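Long-range contact in L-2,4-diaminobutyric acid acetyltransferase (Geobacillus sp., PDB 6SK1), which probably transfers the acetyl group of acetyl-coenzyme A to L-2,4-diaminobutyric acid, a step in the biosynthesis of the compatible solute ectoine: residues G72-F77 with L86-V91. Numbering follows the deposited sequence.
With COA (coenzyme A), chain B.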
loop_
_atom_site.group_PDB
_atom_site.type_symbol
_atom_site.label_atom_id
_atom_site.label_comp_id
_atom_site.label_asym_id
_atom_site.label_seq_id
_atom_site.Cartn_x
_atom_site.Cartn_y
_atom_site.Cartn_z
ATOM N N GLY A 72 4.237 -6.207 -17.361
ATOM C CA GLY A 72 3.502 -5.038 -16.965
ATOM C C GLY A 72 2.775 -5.251 -15.649
ATOM O O GLY A 72 2.402 -6.376 -15.303
ATOM N N PHE A 73 2.551 -4.162 -14.950
ATOM C CA PHE A 73 1.778 -4.164 -13.704
ATOM C C PHE A 73 1.054 -2.867 -13.478
ATOM O O PHE A 73 1.595 -1.776 -13.754
ATOM C CB PHE A 73 2.730 -4.356 -12.512
ATOM C CG PHE A 73 2.121 -4.378 -11.117
ATOM C CD1 PHE A 73 1.371 -5.487 -10.725
ATOM C CD2 PHE A 73 2.348 -3.367 -10.262
ATOM C CE1 PHE A 73 0.784 -5.535 -9.433
ATOM C CE2 PHE A 73 1.791 -3.432 -8.930
ATOM C CZ PHE A 73 1.040 -4.494 -8.614
ATOM N N ILE A 74 -0.158 -2.925 -12.933
ATOM C CA ILE A 74 -0.926 -1.756 -12.511
ATOM C C ILE A 74 -1.504 -2.066 -11.168
ATOM O O ILE A 74 -2.101 -3.163 -10.976
ATOM C CB ILE A 74 -1.908 -1.309 -13.558
ATOM C CG1 ILE A 74 -2.616 -0.017 -13.175
ATOM C CG2 ILE A 74 -2.944 -2.382 -13.887
ATOM C CD1 ILE A 74 -3.416 0.633 -14.298
ATOM N N SER A 75 -1.389 -1.128 -10.225
ATOM C CA SER A 75 -1.985 -1.273 -8.906
ATOM C C SER A 75 -2.876 -0.078 -8.649
ATOM O O SER A 75 -2.552 1.084 -8.911
ATOM C CB SER A 75 -1.016 -1.465 -7.808
ATOM O OG SER A 75 -0.154 -0.340 -7.745
ATOM N N ALA A 76 -4.030 -0.381 -8.058
ATOM C CA ALA A 76 -5.026 0.622 -7.707
ATOM C C ALA A 76 -5.747 0.189 -6.487
ATOM O O ALA A 76 -5.747 -0.971 -6.122
ATOM C CB ALA A 76 -5.993 0.890 -8.862
ATOM N N PHE A 77 -6.437 1.120 -5.872
ATOM C CA PHE A 77 -7.371 0.819 -4.770
ATOM C C PHE A 77 -8.598 1.693 -4.935
ATOM O O PHE A 77 -8.539 2.822 -5.437
ATOM C CB PHE A 77 -6.708 1.063 -3.378
ATOM C CG PHE A 77 -6.144 2.403 -3.157
ATOM C CD1 PHE A 77 -6.953 3.452 -2.709
ATOM C CD2 PHE A 77 -4.825 2.693 -3.435
ATOM C CE1 PHE A 77 -6.409 4.711 -2.487
ATOM C CE2 PHE A 77 -4.305 3.947 -3.182
ATOM C CZ PHE A 77 -5.128 4.965 -2.742
ATOM N N LEU A 86 -11.328 5.362 -7.903
ATOM C CA LEU A 86 -10.253 4.357 -8.091
ATOM C C LEU A 86 -8.965 5.146 -8.163
ATOM O O LEU A 86 -8.802 5.928 -9.134
ATOM C CB LEU A 86 -10.464 3.561 -9.370
ATOM C CG LEU A 86 -9.459 2.417 -9.526
ATOM C CD1 LEU A 86 -9.649 1.294 -8.520
ATOM C CD2 LEU A 86 -9.431 1.950 -10.932
ATOM N N PHE A 87 -8.058 4.968 -7.198
ATOM C CA PHE A 87 -6.780 5.645 -7.237
ATOM C C PHE A 87 -5.772 4.677 -7.820
ATOM O O PHE A 87 -5.530 3.606 -7.209
ATOM C CB PHE A 87 -6.368 6.134 -5.857
ATOM C CG PHE A 87 -5.216 7.071 -5.889
ATOM C CD1 PHE A 87 -3.955 6.583 -6.041
ATOM C CD2 PHE A 87 -5.391 8.426 -5.799
ATOM C CE1 PHE A 87 -2.907 7.425 -6.152
ATOM C CE2 PHE A 87 -4.358 9.280 -5.951
ATOM C CZ PHE A 87 -3.097 8.811 -6.122
ATOM N N VAL A 88 -5.174 5.022 -8.959
ATOM C CA VAL A 88 -4.131 4.207 -9.592
ATOM C C VAL A 88 -2.795 4.693 -9.091
ATOM O O VAL A 88 -2.439 5.843 -9.281
ATOM C CB VAL A 88 -4.211 4.262 -11.102
ATOM C CG1 VAL A 88 -3.048 3.483 -11.704
ATOM C CG2 VAL A 88 -5.544 3.724 -11.613
ATOM N N TRP A 89 -2.089 3.861 -8.321
ATOM C CA TRP A 89 -0.868 4.388 -7.707
ATOM C C TRP A 89 0.410 3.914 -8.315
ATOM O O TRP A 89 1.440 4.509 -8.035
ATOM C CB TRP A 89 -0.884 4.309 -6.301
ATOM C CG TRP A 89 -0.899 2.951 -5.720
ATOM C CD1 TRP A 89 -1.962 2.104 -5.639
ATOM C CD2 TRP A 89 0.128 2.449 -4.809
ATOM N NE1 TRP A 89 -1.595 0.962 -4.917
ATOM C CE2 TRP A 89 -0.336 1.148 -4.328
ATOM C CE3 TRP A 89 1.406 2.964 -4.295
ATOM C CZ2 TRP A 89 0.405 0.379 -3.400
ATOM C CZ3 TRP A 89 2.095 2.174 -3.420
ATOM C CH2 TRP A 89 1.604 0.888 -2.916
ATOM N N GLN A 90 0.384 2.830 -9.093
ATOM C CA GLN A 90 1.587 2.427 -9.799
ATOM C C GLN A 90 1.237 1.823 -11.118
ATOM O O GLN A 90 0.289 1.019 -11.223
ATOM C CB GLN A 90 2.399 1.428 -8.994
ATOM C CG GLN A 90 3.864 1.236 -9.395
ATOM C CD GLN A 90 4.822 0.994 -8.094
ATOM O OE1 GLN A 90 4.513 0.245 -7.069
ATOM N NE2 GLN A 90 5.969 1.744 -8.076
ATOM N N VAL A 91 1.973 2.137 -12.212
ATOM C CA VAL A 91 1.829 1.485 -13.508
ATOM C C VAL A 91 3.241 1.314 -13.989
ATOM O O VAL A 91 4.030 2.254 -13.922
ATOM C CB VAL A 91 1.024 2.262 -14.581
ATOM C CG1 VAL A 91 0.693 1.296 -15.661
ATOM C CG2 VAL A 91 -0.187 2.913 -14.013
HETATM N N1A COA B . 6.108 9.246 -25.473
HETATM C C2A COA B . 4.957 9.682 -25.887
HETATM N N3A COA B . 3.804 9.031 -25.857
HETATM C C4A COA B . 3.919 7.816 -25.265
HETATM C C5A COA B . 5.094 7.261 -24.784
HETATM C C6A COA B . 6.304 8.031 -24.875
HETATM N N6A COA B . 7.464 7.599 -24.447
HETATM N N7A COA B . 4.868 6.007 -24.234
HETATM C C8A COA B . 3.575 5.894 -24.439
HETATM N N9A COA B . 2.964 6.890 -25.020
HETATM C C1B COA B . 1.572 7.029 -25.281
HETATM C C2B COA B . 0.948 6.073 -26.244
HETATM O O2B COA B . 1.087 6.638 -27.595
HETATM C C3B COA B . -0.478 5.872 -25.796
HETATM O O3B COA B . -1.249 7.052 -26.164
HETATM P P3B COA B . -2.783 6.964 -26.691
HETATM O O7A COA B . -3.541 6.476 -25.508
HETATM O O8A COA B . -3.037 8.447 -27.160
HETATM O O9A COA B . -2.724 6.003 -27.834
HETATM C C4B COA B . -0.299 5.950 -24.288
HETATM O O4B COA B . 0.876 6.697 -24.050
HETATM C C5B COA B . -0.121 4.623 -23.614
HETATM O O5B COA B . 0.802 3.794 -24.341
HETATM P P1A COA B . 1.173 2.331 -23.960
HETATM O O1A COA B . 1.975 1.759 -25.087
HETATM O O2A COA B . -0.066 1.608 -23.508
HETATM O O3A COA B . 2.126 2.547 -22.717
HETATM P P2A COA B . 3.259 1.582 -22.192
HETATM O O4A COA B . 2.762 0.162 -22.251
HETATM O O5A COA B . 4.567 1.886 -22.886
HETATM O O6A COA B . 3.388 1.990 -20.646
HETATM C CBP COA B . 4.172 3.407 -18.902
HETATM C CCP COA B . 3.408 3.362 -20.188
HETATM C CDP COA B . 3.934 4.789 -18.340
HETATM C CEP COA B . 3.560 2.397 -17.945
HETATM C CAP COA B . 5.663 3.112 -19.094
HETATM O OAP COA B . 6.238 4.212 -19.903
HETATM C C9P COA B . 6.425 2.980 -17.848
HETATM O O9P COA B . 6.456 1.890 -17.282
HETATM N N8P COA B . 7.034 4.029 -17.391
HETATM C C7P COA B . 7.969 3.918 -16.225
HETATM C C6P COA B . 7.127 3.749 -14.993
HETATM C C5P COA B . 6.188 4.916 -14.798
HETATM O O5P COA B . 6.618 6.007 -14.942
HETATM N N4P COA B . 4.876 4.713 -14.447
HETATM C C3P COA B . 3.918 5.631 -14.197
HETATM C C2P COA B . 4.146 6.150 -12.773
HETATM S S1P COA B . 3.666 4.868 -11.459
HETATM O O HOH W 1 2.127 -0.552 -6.160
HETATM O O HOH W 2 -3.552 -1.200 -4.365
#
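Ser-75 faces two residues at once, Trp-89 and Gln-90, and its carbonyl oxygen serves both. Trp-89 N reaches Ser-75 O at 2.9 Å with an N-H...O angle of 147°, whereas the straighter bond from Gln-90 N to the same oxygen is long and weak. Gln-90 O in turn accepts from Ser-75 N. Beyond this point regular antiparallel pairing resumes, Phe-77 and Phe-87 exchanging both of their backbone bonds. The doubled partner makes a classic beta bulge in strand 85-93, the central strand of the GNAT sheet, whose far end binds part of coenzyme A; Val-91 O, turned away from strand 69-79, accepts from N4P of the cofactor at 2.7 Å, and the thiol sulfur S1P lies 3.6 Å from Gln-90 CA.

Two waters extend the polar network. One joins Ser-75 OG to Gln-90 OE1, which it reaches as donor at 2.7 Å; the amide of Gln-90 is further held by Tyr-50 OH and the Asp-43 carbonyl. Ser-75 OG also lies over a face of the Trp-89 indole, toward the rim, without bonding to NE1. That nitrogen donates instead to the second water, which donates to Ala-76 O, an oxygen also hydrogen-bonded to Thr-60 OG1.

With CG between backbone N and carbonyl carbon (chi1 55°), the Phe-77 ring lies with one face over Phe-87 CB, a CH-pi contact 3.9 Å from the ring centroid, while the two rings are near parallel but slid apart. Phe-57 of the second subunit meets Phe-77 edge-to-face. Ile-74, Ala-76, Val-88 and Val-91 occupy the other face of the sheet, where Ile-74 and Val-91 pack against Met-106 of helix 102-112.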